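Local coordinates for alkaline phosphatase (Antarctic bacterium, PDB 2W5V), which probably hydrolyses phosphate monoesters by way of a covalent phosphoenzyme intermediate, at an active site built on two zinc ions and one magnesium ion, at residues Thr134-Ala139 with Leu146-Glu151; Ser140-Ala145 with Glu152-Asp157; Ala129-Thr134 with Glu254-Asp259. The protein carries 1 engineered substitution. All coordinates share one frame; numbering follows the deposited sequence.

Overall arrangement
The three contacts surround one loop leaving the central sheet, and show how a metal site is fastened to the fold behind it. Contact 3 is the most deeply placed, joining the ends of strands 124-129 and 249-255. Contact 1 begins at Thr134, the residue both share, with its centre about 12 Å from that of contact 3; both reach the magnesium ion, which Thr137 and Glu254 bind from the two contacts. Contact 2 lies behind contact 1, centres about 6 Å apart, and its Tyr142 side chain is about 11 Å from the magnesium. It still reaches contact 3, with Tyr142 OH 2.7 Å from Ile133 O, a probable hydrogen bond.

Contact 1: residues Thr134-Ala139 with Leu146-Glu151; sequences TDATPA and LNRGLE. Engineered in segment 134-139: Asp135 (natural residue His). With MG (magnesium ion), chain I.
Arg148 reaches across to Ala136 and Asp135 from a turn that begins at Asn147. Asn147 OD1 accepts Gly149 N at 2.8 Å, an Asx turn that coincides with a type I beta turn from Asn147 to Leu150 and fixes the bend from which the arginine springs. With CG set between its backbone N and carbonyl carbon (chi1 62°), the Arg148 chain heads for the other segment and bends at chi3, which lays the guanidinium flat against a methyl group: Ala136 CB sits over one face, toward the rim, 3.5 Å from NH2. Asp135, an engineered aspartate where the natural enzyme has histidine, lies alongside, but its carboxylate is turned 51° from the guanidinium plane, and the salt bridge from OD1 to Arg148 NH2 is long at 3.8 Å. A water at the guanidinium edge fills out this pairing, accepting from Arg148 NE at 2.8 Å and donating to Asp135 OD1. The arginine has stronger partners beyond, since NH1 makes a salt bridge to Asp83 and a hydrogen bond to the phosphate of the phosphoserine at position 84. Its backbone takes part too: another water donates to both Arg148 O and Thr134 O. Further on, Glu151 crosses Thr134 at about a right angle, and Thr134 OG1 donates to Glu151 OE1 at 2.6 Å, on the anti side of the carboxylate and 33° out of its plane. Ser132 OG in turn donates to Thr134 OG1, forming a short chain of hydroxyls. On the far side of this loop Thr137 OG1 binds the magnesium at 2.2 Å, whereas Asp135 OD2 stays 3.7 Å from the ion and reaches it through two bound waters. An arginine on the phosphoserine phosphate, near the magnesium, is consistent with the alkaline phosphatase active site.

Contact 2: residues Ser140-Ala145 with Glu152-Asp157; sequences SFYAHA and EEIAMD
Tyr142 and Ile154 cross at about a right angle, and the tyrosine reaches the isoleucine with the hydroxyl end of its ring. Tyr142 OH comes within 3.4 Å of Ile154 CG2, while Ile154 O lies in the ring plane at the edge, 3.5 Å from Tyr142 CE1. The ring is sent along the helix in this way because CG stands between the backbone N and the carbonyl carbon (chi1 68°); its hydroxyl finds its polar partner in Ile133 O. The other branch of Ile154 serves the incoming loop, CG1 packing on Ala145 CB at 4.1 Å. Glu153, extended, brings OE2 alongside the same alanine methyl, and Asp157 sets its CB and carboxylate against Ala143 CB, with OD2 3.5 Å from that carbon. Water supplies the polar links: one molecule donates both to Tyr142 O, at 2.7 Å, and to Asp157 O, and a second lies between His144 O and Asp157 OD2. His144, Glu153 and Asp157 have been seen to bind a further magnesium, although none is bound to this chain here. Helix 151-158 is thus laid on an irregular loop whose other residues face elsewhere: Phe141 packs on strand 249-255, Ser140 on helix 86-93, and the His144 ring is hydrogen-bonded through ND1 to Gly103 O and through NE2 to Glu116 of helix 114-120, while Met156 packs on helix 183-188.

Contact 3: residues Ala129-Thr134 with Glu254-Asp259; sequences ATSSIT and EGSQID. With MG (magnesium ion), chain I; ZN (zinc ion), chain G.
Ala129 and Glu254 lie side by side where two neighbouring parallel strands of the central sheet run out, their CA atoms 4.7 Å apart. Beyond this point the paths part: one chain turns a corner at Thr130 and Ser131, and the other makes an inverse gamma turn centred on Gly255 before helix 258-263 begins. Ser256 sits between them. Its OG, anti to the carbonyl carbon (chi1 -50°), is directed at the corner and accepts from Thr130 N at 3.0 Å and, weakly, from Ser131 N at 3.1 Å. The same hydroxyl donates to Glu254 OE1 at 2.6 Å, coming from above the carboxylate plane, 74° out of it. With an alanine in place of Ser256, Thr130 N and Ser131 N would probably lose this acceptor, and the Glu254 carboxylate one of the bonds that fix its rotation. Gln257 closes the other side of the corner: NE2 donates to Thr130 O at 3.1 Å, the acceptor lying in the amide plane although the donor stands above the carbonyl plane. That side chain is held at both ends of its amide, by Met220 O and Tyr269 OH as well. Glu254 itself runs extended to the magnesium, which OE2 binds at 2.1 Å. One metal-bound water lies within hydrogen-bonding distance of Glu254 OE1 and Ser131 OG, and another donates to Ser256 O at 2.6 Å. Further along, Asp259 grips a zinc ion with both oxygens, the nearer being OD2 at 2.3 Å. The Glu254 carboxylate divides its labour: one oxygen serves the metal, the other takes a serine hydroxyl and meets a metal-bound water, and the serine, held by the amides of Thr130 and, weakly, Ser131, ties the orientation of this first-shell ligand to the corner that follows strand 124-129.

Contact 1: residues Thr134-Ala139 with Leu146-Glu151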
ATOM      1  N   THR B 134      -2.497  12.572  26.231  1.00 16.12           N
ATOM      2  CA  THR B 134      -3.957  12.567  26.327  1.00 19.81           C
ATOM      3  C   THR B 134      -4.585  12.673  24.945  1.00 18.58           C
ATOM      4  O   THR B 134      -5.816  12.718  24.820  1.00 17.23           O
ATOM      5  CB  THR B 134      -4.480  13.746  27.160  1.00 24.86           C
ATOM      6  OG1 THR B 134      -4.100  14.979  26.532  1.00 23.97           O
ATOM      7  CG2 THR B 134      -3.917  13.698  28.580  1.00 23.67           C
ATOM      8  N   ASP B 135      -3.743  12.739  23.914  1.00 18.72           N
ATOM      9  CA  ASP B 135      -4.235  12.812  22.536  1.00 16.14           C
ATOM     10  C   ASP B 135      -4.940  11.520  22.143  1.00 16.56           C
ATOM     11  O   ASP B 135      -4.782  10.490  22.800  1.00 18.70           O
ATOM     12  CB  ASP B 135      -3.103  13.133  21.550  1.00 22.40           C
ATOM     13  CG  ASP B 135      -3.623  13.659  20.218  1.00 28.43           C
ATOM     14  OD1 ASP B 135      -4.629  14.401  20.228  1.00 27.21           O
ATOM     15  OD2 ASP B 135      -3.033  13.327  19.162  1.00 26.04           O
ATOM     16  N   ALA B 136      -5.720  11.574  21.066  1.00 17.57           N
ATOM     17  CA  ALA B 136      -6.640  10.491  20.733  1.00 15.59           C
ATOM     18  C   ALA B 136      -5.986   9.106  20.664  1.00 19.27           C
ATOM     19  O   ALA B 136      -6.545   8.130  21.165  1.00 17.20           O
ATOM     20  CB  ALA B 136      -7.381  10.801  19.421  1.00 18.66           C
ATOM     21  N   THR B 137      -4.813   9.012  20.038  1.00 13.93           N
ATOM     22  CA  THR B 137      -4.188   7.706  19.832  1.00 15.87           C
ATOM     23  C   THR B 137      -3.756   7.007  21.141  1.00 18.76           C
ATOM     24  O   THR B 137      -4.206   5.886  21.415  1.00 20.17           O
ATOM     25  CB  THR B 137      -3.009   7.779  18.828  1.00 19.09           C
ATOM     26  OG1 THR B 137      -3.409   8.544  17.691  1.00 14.54           O
ATOM     27  CG2 THR B 137      -2.615   6.383  18.365  1.00 12.85           C
ATOM     28  N   PRO B 138      -2.892   7.659  21.950  1.00 18.71           N
ATOM     29  CA  PRO B 138      -2.515   7.048  23.233  1.00 15.72           C
ATOM     30  C   PRO B 138      -3.751   6.853  24.100  1.00 18.69           C
ATOM     31  O   PRO B 138      -3.883   5.826  24.752  1.00 18.21           O
ATOM     32  CB  PRO B 138      -1.615   8.104  23.906  1.00 19.07           C
ATOM     33  CG  PRO B 138      -1.373   9.150  22.933  1.00 24.09           C
ATOM     34  CD  PRO B 138      -2.298   8.991  21.757  1.00 21.09           C
ATOM     35  N   ALA B 139      -4.649   7.832  24.103  1.00 17.22           N
ATOM     36  CA  ALA B 139      -5.794   7.806  25.015  1.00 18.71           C
ATOM     37  C   ALA B 139      -6.642   6.558  24.804  1.00 17.33           C
ATOM     38  O   ALA B 139      -7.135   5.955  25.760  1.00 18.43           O
ATOM     39  CB  ALA B 139      -6.647   9.045  24.834  1.00 13.95           C
ATOM     40  N   LEU B 146     -16.392   9.710  26.034  1.00 19.44           N
ATOM     41  CA  LEU B 146     -17.403   9.877  25.001  1.00 25.07           C
ATOM     42  C   LEU B 146     -16.871  10.688  23.844  1.00 22.23           C
ATOM     43  O   LEU B 146     -17.336  10.552  22.718  1.00 21.30           O
ATOM     44  CB  LEU B 146     -18.631  10.597  25.567  1.00 25.79           C
ATOM     45  CG  LEU B 146     -19.435   9.799  26.578  1.00 36.43           C
ATOM     46  CD1 LEU B 146     -20.635  10.612  27.028  1.00 41.87           C
ATOM     47  CD2 LEU B 146     -19.863   8.505  25.940  1.00 36.96           C
ATOM     48  N   ASN B 147     -15.916  11.559  24.131  1.00 22.11           N
ATOM     49  CA  ASN B 147     -15.381  12.434  23.105  1.00 21.03           C
ATOM     50  C   ASN B 147     -13.908  12.732  23.327  1.00 18.12           C
ATOM     51  O   ASN B 147     -13.493  13.032  24.445  1.00 18.03           O
ATOM     52  CB  ASN B 147     -16.184  13.731  23.045  1.00 21.82           C
ATOM     53  CG  ASN B 147     -15.856  14.552  21.817  1.00 28.03           C
ATOM     54  OD1 ASN B 147     -14.749  15.070  21.683  1.00 23.28           O
ATOM     55  ND2 ASN B 147     -16.818  14.668  20.905  1.00 30.37           N
ATOM     56  N   ARG B 148     -13.125  12.645  22.253  1.00 16.28           N
ATOM     57  CA  ARG B 148     -11.675  12.808  22.331  1.00 16.11           C
ATOM     58  C   ARG B 148     -11.288  14.184  22.889  1.00 21.80           C
ATOM     59  O   ARG B 148     -10.163  14.385  23.347  1.00 21.08           O
ATOM     60  CB  ARG B 148     -11.076  12.664  20.929  1.00 15.42           C
ATOM     61  CG  ARG B 148     -11.579  13.740  19.974  1.00 23.48           C
ATOM     62  CD  ARG B 148     -10.959  13.622  18.598  1.00 27.97           C
ATOM     63  NE  ARG B 148      -9.518  13.843  18.635  1.00 27.99           N
ATOM     64  CZ  ARG B 148      -8.704  13.591  17.614  1.00 30.23           C
ATOM     65  NH1 ARG B 148      -9.188  13.094  16.476  1.00 24.74           N
ATOM     66  NH2 ARG B 148      -7.406  13.824  17.737  1.00 26.50           N
ATOM     67  N   GLY B 149     -12.213  15.135  22.819  1.00 17.22           N
ATOM     68  CA  GLY B 149     -11.971  16.478  23.315  1.00 22.16           C
ATOM     69  C   GLY B 149     -11.919  16.572  24.836  1.00 24.24           C
ATOM     70  O   GLY B 149     -11.454  17.573  25.387  1.00 27.24           O
ATOM     71  N   LEU B 150     -12.388  15.531  25.519  1.00 19.42           N
ATOM     72  CA  LEU B 150     -12.414  15.530  26.979  1.00 24.58           C
ATOM     73  C   LEU B 150     -11.051  15.167  27.553  1.00 24.20           C
ATOM     74  O   LEU B 150     -10.922  14.182  28.275  1.00 17.90           O
ATOM     75  CB  LEU B 150     -13.477  14.551  27.489  1.00 18.88           C
ATOM     76  CG  LEU B 150     -14.885  14.839  26.962  1.00 23.19           C
ATOM     77  CD1 LEU B 150     -15.841  13.721  27.345  1.00 22.34           C
ATOM     78  CD2 LEU B 150     -15.400  16.205  27.458  1.00 24.10           C
ATOM     79  N   GLU B 151     -10.038  15.974  27.252  1.00 20.24           N
ATOM     80  CA  GLU B 151      -8.665  15.595  27.577  1.00 18.03           C
ATOM     81  C   GLU B 151      -8.315  15.657  29.062  1.00 18.36           C
ATOM     82  O   GLU B 151      -7.483  14.879  29.530  1.00 22.09           O
ATOM     83  CB  GLU B 151      -7.663  16.391  26.733  1.00 25.96           C
ATOM     84  CG  GLU B 151      -7.508  15.817  25.332  1.00 21.63           C
ATOM     85  CD  GLU B 151      -6.449  16.526  24.506  1.00 34.39           C
ATOM     86  OE1 GLU B 151      -5.301  16.028  24.451  1.00 28.46           O
ATOM     87  OE2 GLU B 151      -6.771  17.578  23.912  1.00 36.17           O
TER
HETATM   88 MG    MG I1378      -2.473  10.378  16.930  1.00 18.17          MG
HETATM   89  O   HOH W   1      -8.008  12.896  22.910  1.00 23.34           O
HETATM   90  O   HOH W   2      -7.799  14.768  20.607  1.00 30.64           O
HETATM   91  O   HOH W   3      -2.100  10.934  19.119  1.00 16.99           O
HETATM   92  O   HOH W   4      -4.343  11.714  17.116  1.00 20.67           O
HETATM   93  O   HOH W   5      -1.422  12.114  16.089  1.00 17.09           O

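Contact 2: residues Ser140-Ala145 with Glu152-Asp157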
ATOM      1  N   SER B 140      -6.817   6.181  23.544  1.00 14.60           N
ATOM      2  CA  SER B 140      -7.646   5.031  23.219  1.00 13.83           C
ATOM      3  C   SER B 140      -7.121   3.743  23.844  1.00 15.72           C
ATOM      4  O   SER B 140      -7.855   2.765  23.949  1.00 20.34           O
ATOM      5  CB  SER B 140      -7.771   4.858  21.701  1.00 20.28           C
ATOM      6  OG  SER B 140      -8.452   5.956  21.123  1.00 25.65           O
ATOM      7  N   PHE B 141      -5.860   3.739  24.264  1.00 16.28           N
ATOM      8  CA  PHE B 141      -5.286   2.538  24.863  1.00 17.67           C
ATOM      9  C   PHE B 141      -5.387   2.474  26.400  1.00 23.16           C
ATOM     10  O   PHE B 141      -5.086   1.443  26.993  1.00 24.80           O
ATOM     11  CB  PHE B 141      -3.843   2.331  24.386  1.00 15.93           C
ATOM     12  CG  PHE B 141      -3.754   1.855  22.958  1.00 18.95           C
ATOM     13  CD1 PHE B 141      -3.900   2.750  21.909  1.00 18.07           C
ATOM     14  CD2 PHE B 141      -3.580   0.510  22.667  1.00 14.93           C
ATOM     15  CE1 PHE B 141      -3.853   2.321  20.591  1.00 18.29           C
ATOM     16  CE2 PHE B 141      -3.528   0.074  21.341  1.00 15.55           C
ATOM     17  CZ  PHE B 141      -3.666   0.980  20.307  1.00 17.60           C
ATOM     18  N   TYR B 142      -5.821   3.551  27.046  1.00 16.87           N
ATOM     19  CA  TYR B 142      -5.946   3.510  28.507  1.00 22.51           C
ATOM     20  C   TYR B 142      -7.187   4.189  29.085  1.00 19.99           C
ATOM     21  O   TYR B 142      -7.470   4.029  30.269  1.00 20.52           O
ATOM     22  CB  TYR B 142      -4.693   4.073  29.188  1.00 23.85           C
ATOM     23  CG  TYR B 142      -4.487   5.562  28.980  1.00 21.35           C
ATOM     24  CD1 TYR B 142      -5.125   6.505  29.796  1.00 19.14           C
ATOM     25  CD2 TYR B 142      -3.652   6.023  27.979  1.00 18.69           C
ATOM     26  CE1 TYR B 142      -4.927   7.875  29.604  1.00 20.31           C
ATOM     27  CE2 TYR B 142      -3.447   7.372  27.782  1.00 20.53           C
ATOM     28  CZ  TYR B 142      -4.080   8.296  28.592  1.00 24.01           C
ATOM     29  OH  TYR B 142      -3.856   9.635  28.363  1.00 21.03           O
ATOM     30  N   ALA B 143      -7.917   4.942  28.267  1.00 16.01           N
ATOM     31  CA  ALA B 143      -9.079   5.680  28.753  1.00 18.41           C
ATOM     32  C   ALA B 143     -10.377   5.275  28.067  1.00 23.04           C
ATOM     33  O   ALA B 143     -10.370   4.609  27.037  1.00 24.63           O
ATOM     34  CB  ALA B 143      -8.860   7.179  28.602  1.00 19.06           C
ATOM     35  N   HIS B 144     -11.492   5.694  28.655  1.00 17.48           N
ATOM     36  CA  HIS B 144     -12.804   5.510  28.045  1.00 23.71           C
ATOM     37  C   HIS B 144     -13.582   6.811  28.160  1.00 25.06           C
ATOM     38  O   HIS B 144     -14.013   7.184  29.245  1.00 25.68           O
ATOM     39  CB  HIS B 144     -13.558   4.383  28.752  1.00 23.20           C
ATOM     40  CG  HIS B 144     -12.813   3.087  28.774  1.00 27.54           C
ATOM     41  ND1 HIS B 144     -12.798   2.218  27.701  1.00 24.84           N
ATOM     42  CD2 HIS B 144     -12.044   2.512  29.730  1.00 30.40           C
ATOM     43  CE1 HIS B 144     -12.065   1.163  28.001  1.00 26.87           C
ATOM     44  NE2 HIS B 144     -11.592   1.317  29.226  1.00 24.87           N
ATOM     45  N   ALA B 145     -13.744   7.510  27.042  1.00 19.18           N
ATOM     46  CA  ALA B 145     -14.383   8.819  27.044  1.00 18.64           C
ATOM     47  C   ALA B 145     -15.315   8.956  25.852  1.00 19.43           C
ATOM     48  O   ALA B 145     -15.064   8.397  24.798  1.00 20.10           O
ATOM     49  CB  ALA B 145     -13.335   9.930  27.036  1.00 21.85           C
ATOM     50  N   GLU B 152      -8.937  16.563  29.806  1.00 19.61           N
ATOM     51  CA  GLU B 152      -8.746  16.561  31.258  1.00 22.83           C
ATOM     52  C   GLU B 152      -9.379  15.317  31.892  1.00 20.77           C
ATOM     53  O   GLU B 152      -8.849  14.760  32.851  1.00 21.41           O
ATOM     54  CB  GLU B 152      -9.269  17.849  31.887  1.00 24.44           C
ATOM     55  CG  GLU B 152      -8.451  19.065  31.472  1.00 37.36           C
ATOM     56  CD  GLU B 152      -8.866  20.343  32.178  1.00 46.20           C
ATOM     57  OE1 GLU B 152      -9.740  20.286  33.077  1.00 51.16           O
ATOM     58  OE2 GLU B 152      -8.305  21.404  31.829  1.00 43.73           O
ATOM     59  N   GLU B 153     -10.504  14.871  31.347  1.00 26.24           N
ATOM     60  CA  GLU B 153     -11.105  13.612  31.795  1.00 19.41           C
ATOM     61  C   GLU B 153     -10.183  12.437  31.478  1.00 18.21           C
ATOM     62  O   GLU B 153     -10.015  11.519  32.282  1.00 19.10           O
ATOM     63  CB  GLU B 153     -12.465  13.401  31.126  1.00 19.62           C
ATOM     64  CG  GLU B 153     -13.153  12.086  31.502  1.00 24.87           C
ATOM     65  CD  GLU B 153     -14.518  11.917  30.835  1.00 36.78           C
ATOM     66  OE1 GLU B 153     -15.330  12.868  30.874  1.00 48.34           O
ATOM     67  OE2 GLU B 153     -14.789  10.825  30.289  1.00 36.73           O
ATOM     68  N   ILE B 154      -9.602  12.457  30.283  1.00 17.33           N
ATOM     69  CA  ILE B 154      -8.684  11.412  29.862  1.00 15.67           C
ATOM     70  C   ILE B 154      -7.464  11.343  30.779  1.00 19.83           C
ATOM     71  O   ILE B 154      -7.027  10.256  31.165  1.00 20.30           O
ATOM     72  CB  ILE B 154      -8.266  11.607  28.386  1.00 15.29           C
ATOM     73  CG1 ILE B 154      -9.422  11.177  27.482  1.00 17.65           C
ATOM     74  CG2 ILE B 154      -7.006  10.806  28.068  1.00 18.75           C
ATOM     75  CD1 ILE B 154      -9.327  11.671  26.060  1.00 19.40           C
ATOM     76  N   ALA B 155      -6.923  12.502  31.136  1.00 17.68           N
ATOM     77  CA  ALA B 155      -5.810  12.547  32.078  1.00 19.59           C
ATOM     78  C   ALA B 155      -6.188  11.896  33.411  1.00 24.47           C
ATOM     79  O   ALA B 155      -5.427  11.101  33.965  1.00 22.00           O
ATOM     80  CB  ALA B 155      -5.360  13.978  32.298  1.00 22.64           C
ATOM     81  N   MET B 156      -7.362  12.235  33.932  1.00 22.65           N
ATOM     82  CA  MET B 156      -7.834  11.603  35.157  1.00 19.67           C
ATOM     83  C   MET B 156      -7.992  10.089  34.980  1.00 21.59           C
ATOM     84  O   MET B 156      -7.722   9.330  35.910  1.00 23.59           O
ATOM     85  CB  MET B 156      -9.161  12.216  35.616  1.00 18.12           C
ATOM     86  CG  MET B 156      -9.668  11.635  36.925  1.00 24.39           C
ATOM     87  SD  MET B 156      -8.697  12.217  38.334  1.00 36.86           S
ATOM     88  CE  MET B 156      -9.075  13.967  38.292  1.00 46.89           C
ATOM     89  N   ASP B 157      -8.437   9.654  33.797  1.00 23.31           N
ATOM     90  CA  ASP B 157      -8.557   8.222  33.499  1.00 21.77           C
ATOM     91  C   ASP B 157      -7.209   7.501  33.605  1.00 25.63           C
ATOM     92  O   ASP B 157      -7.149   6.327  33.983  1.00 22.46           O
ATOM     93  CB  ASP B 157      -9.140   7.997  32.098  1.00 19.93           C
ATOM     94  CG  ASP B 157     -10.628   8.310  32.016  1.00 32.73           C
ATOM     95  OD1 ASP B 157     -11.295   8.418  33.073  1.00 29.21           O
ATOM     96  OD2 ASP B 157     -11.137   8.439  30.880  1.00 29.05           O
TER
HETATM   97  O   HOH W   6      -8.889   4.144  32.549  1.00 35.75           O
HETATM   98  O   HOH W   7     -13.580   8.370  31.384  1.00 21.66           O
HETATM   99  O   HOH W   8     -13.526   5.956  32.407  1.00 53.11           O

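Contact 3: residues Ala129-Thr134 with Glu254-Asp259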
ATOM      1  N   ALA B 129       4.206   8.356  23.071  1.00 16.68           N
ATOM      2  CA  ALA B 129       3.654   9.222  22.027  1.00 19.73           C
ATOM      3  C   ALA B 129       4.430  10.532  21.902  1.00 23.86           C
ATOM      4  O   ALA B 129       5.003  10.996  22.879  1.00 22.22           O
ATOM      5  CB  ALA B 129       2.198   9.518  22.318  1.00 17.24           C
ATOM      6  N   THR B 130       4.426  11.138  20.712  1.00 19.66           N
ATOM      7  CA  THR B 130       5.074  12.441  20.527  1.00 18.97           C
ATOM      8  C   THR B 130       4.075  13.588  20.639  1.00 22.48           C
ATOM      9  O   THR B 130       4.453  14.758  20.647  1.00 25.56           O
ATOM     10  CB  THR B 130       5.852  12.549  19.197  1.00 20.01           C
ATOM     11  OG1 THR B 130       4.959  12.336  18.098  1.00 22.48           O
ATOM     12  CG2 THR B 130       6.968  11.522  19.146  1.00 20.06           C
ATOM     13  N   SER B 131       2.796  13.246  20.722  1.00 19.44           N
ATOM     14  CA  SER B 131       1.770  14.226  21.049  1.00 22.39           C
ATOM     15  C   SER B 131       1.636  14.293  22.566  1.00 21.51           C
ATOM     16  O   SER B 131       2.431  13.705  23.302  1.00 22.54           O
ATOM     17  CB  SER B 131       0.422  13.800  20.455  1.00 19.75           C
ATOM     18  OG  SER B 131       0.060  12.501  20.915  1.00 21.83           O
ATOM     19  N   SER B 132       0.624  15.006  23.038  1.00 19.55           N
ATOM     20  CA  SER B 132       0.247  14.885  24.436  1.00 17.40           C
ATOM     21  C   SER B 132      -0.117  13.429  24.698  1.00 16.35           C
ATOM     22  O   SER B 132      -0.634  12.735  23.813  1.00 16.87           O
ATOM     23  CB  SER B 132      -0.944  15.792  24.749  1.00 21.36           C
ATOM     24  OG  SER B 132      -1.546  15.435  25.981  1.00 23.00           O
ATOM     25  N   ILE B 133       0.120  12.955  25.913  1.00 19.28           N
ATOM     26  CA  ILE B 133      -0.269  11.588  26.235  1.00 20.77           C
ATOM     27  C   ILE B 133      -1.796  11.442  26.266  1.00 20.98           C
ATOM     28  O   ILE B 133      -2.327  10.327  26.306  1.00 19.36           O
ATOM     29  CB  ILE B 133       0.366  11.105  27.557  1.00 23.57           C
ATOM     30  CG1 ILE B 133       0.402   9.574  27.597  1.00 29.17           C
ATOM     31  CG2 ILE B 133      -0.354  11.692  28.760  1.00 22.00           C
ATOM     32  CD1 ILE B 133       1.435   8.967  26.635  1.00 20.64           C
ATOM     33  N   THR B 134      -2.497  12.572  26.231  1.00 16.12           N
ATOM     34  CA  THR B 134      -3.957  12.567  26.327  1.00 19.81           C
ATOM     35  C   THR B 134      -4.585  12.673  24.945  1.00 18.58           C
ATOM     36  O   THR B 134      -5.816  12.718  24.820  1.00 17.23           O
ATOM     37  CB  THR B 134      -4.480  13.746  27.160  1.00 24.86           C
ATOM     38  OG1 THR B 134      -4.100  14.979  26.532  1.00 23.97           O
ATOM     39  CG2 THR B 134      -3.917  13.698  28.580  1.00 23.67           C
ATOM     40  N   GLU B 254       3.692   5.702  19.368  1.00 13.94           N
ATOM     41  CA  GLU B 254       3.099   6.428  18.258  1.00 14.84           C
ATOM     42  C   GLU B 254       4.015   7.508  17.712  1.00 21.17           C
ATOM     43  O   GLU B 254       4.523   8.337  18.469  1.00 18.95           O
ATOM     44  CB  GLU B 254       1.777   7.070  18.677  1.00 14.53           C
ATOM     45  CG  GLU B 254       1.101   7.789  17.525  1.00 17.39           C
ATOM     46  CD  GLU B 254       0.060   8.786  17.968  1.00 21.22           C
ATOM     47  OE1 GLU B 254       0.085   9.211  19.139  1.00 18.74           O
ATOM     48  OE2 GLU B 254      -0.777   9.156  17.125  1.00 14.40           O
ATOM     49  N   GLY B 255       4.227   7.490  16.397  1.00 17.99           N
ATOM     50  CA  GLY B 255       4.784   8.637  15.701  1.00 16.22           C
ATOM     51  C   GLY B 255       3.629   9.588  15.434  1.00 18.74           C
ATOM     52  O   GLY B 255       3.015   9.564  14.365  1.00 18.77           O
ATOM     53  N   SER B 256       3.331  10.426  16.421  1.00 19.15           N
ATOM     54  CA  SER B 256       2.082  11.184  16.460  1.00 17.81           C
ATOM     55  C   SER B 256       1.988  12.313  15.433  1.00 22.55           C
ATOM     56  O   SER B 256       0.888  12.658  14.975  1.00 21.79           O
ATOM     57  CB  SER B 256       1.891  11.784  17.860  1.00 20.51           C
ATOM     58  OG  SER B 256       2.073  10.808  18.876  1.00 19.98           O
ATOM     59  N   GLN B 257       3.126  12.906  15.087  1.00 16.61           N
ATOM     60  CA  GLN B 257       3.099  14.183  14.376  1.00 19.16           C
ATOM     61  C   GLN B 257       3.190  14.078  12.861  1.00 22.45           C
ATOM     62  O   GLN B 257       3.161  15.095  12.160  1.00 17.99           O
ATOM     63  CB  GLN B 257       4.158  15.141  14.927  1.00 20.81           C
ATOM     64  CG  GLN B 257       3.981  15.417  16.414  1.00 18.04           C
ATOM     65  CD  GLN B 257       4.840  16.554  16.912  1.00 23.34           C
ATOM     66  OE1 GLN B 257       5.182  17.467  16.158  1.00 30.00           O
ATOM     67  NE2 GLN B 257       5.198  16.507  18.189  1.00 22.21           N
ATOM     68  N   ILE B 258       3.288  12.854  12.350  1.00 19.63           N
ATOM     69  CA  ILE B 258       3.222  12.656  10.914  1.00 18.40           C
ATOM     70  C   ILE B 258       1.902  13.237  10.402  1.00 16.73           C
ATOM     71  O   ILE B 258       1.845  13.880   9.349  1.00 23.70           O
ATOM     72  CB  ILE B 258       3.324  11.165  10.552  1.00 19.81           C
ATOM     73  CG1 ILE B 258       4.671  10.600  11.032  1.00 17.00           C
ATOM     74  CG2 ILE B 258       3.160  10.979   9.046  1.00 22.94           C
ATOM     75  CD1 ILE B 258       4.687   9.078  11.211  1.00 22.07           C
ATOM     76  N   ASP B 259       0.844  13.018  11.170  1.00 15.55           N
ATOM     77  CA  ASP B 259      -0.490  13.521  10.846  1.00 16.87           C
ATOM     78  C   ASP B 259      -0.499  15.052  10.730  1.00 16.29           C
ATOM     79  O   ASP B 259      -1.119  15.621   9.834  1.00 18.24           O
ATOM     80  CB  ASP B 259      -1.460  13.055  11.941  1.00 19.87           C
ATOM     81  CG  ASP B 259      -2.889  13.528  11.713  1.00 24.48           C
ATOM     82  OD1 ASP B 259      -3.451  13.259  10.640  1.00 26.28           O
ATOM     83  OD2 ASP B 259      -3.456  14.157  12.622  1.00 32.53           O
TER
HETATM   84 MG    MG I1378      -2.473  10.378  16.930  1.00 18.17          MG
HETATM   85 ZN    ZN G1376      -5.552  14.263  11.733  0.90 24.13          ZN
HETATM   86  O   HOH W   9       5.993  12.210  15.413  1.00 19.05           O
HETATM   87  O   HOH W   3      -2.100  10.934  19.119  1.00 16.99           O
HETATM   88  O   HOH W   5      -1.422  12.114  16.089  1.00 17.09           O
HETATM   89  O   HOH W  10      -6.425  15.525  13.803  1.00 38.92           O
HETATM   90  O   HOH W   4      -4.343  11.714  17.116  1.00 20.67           O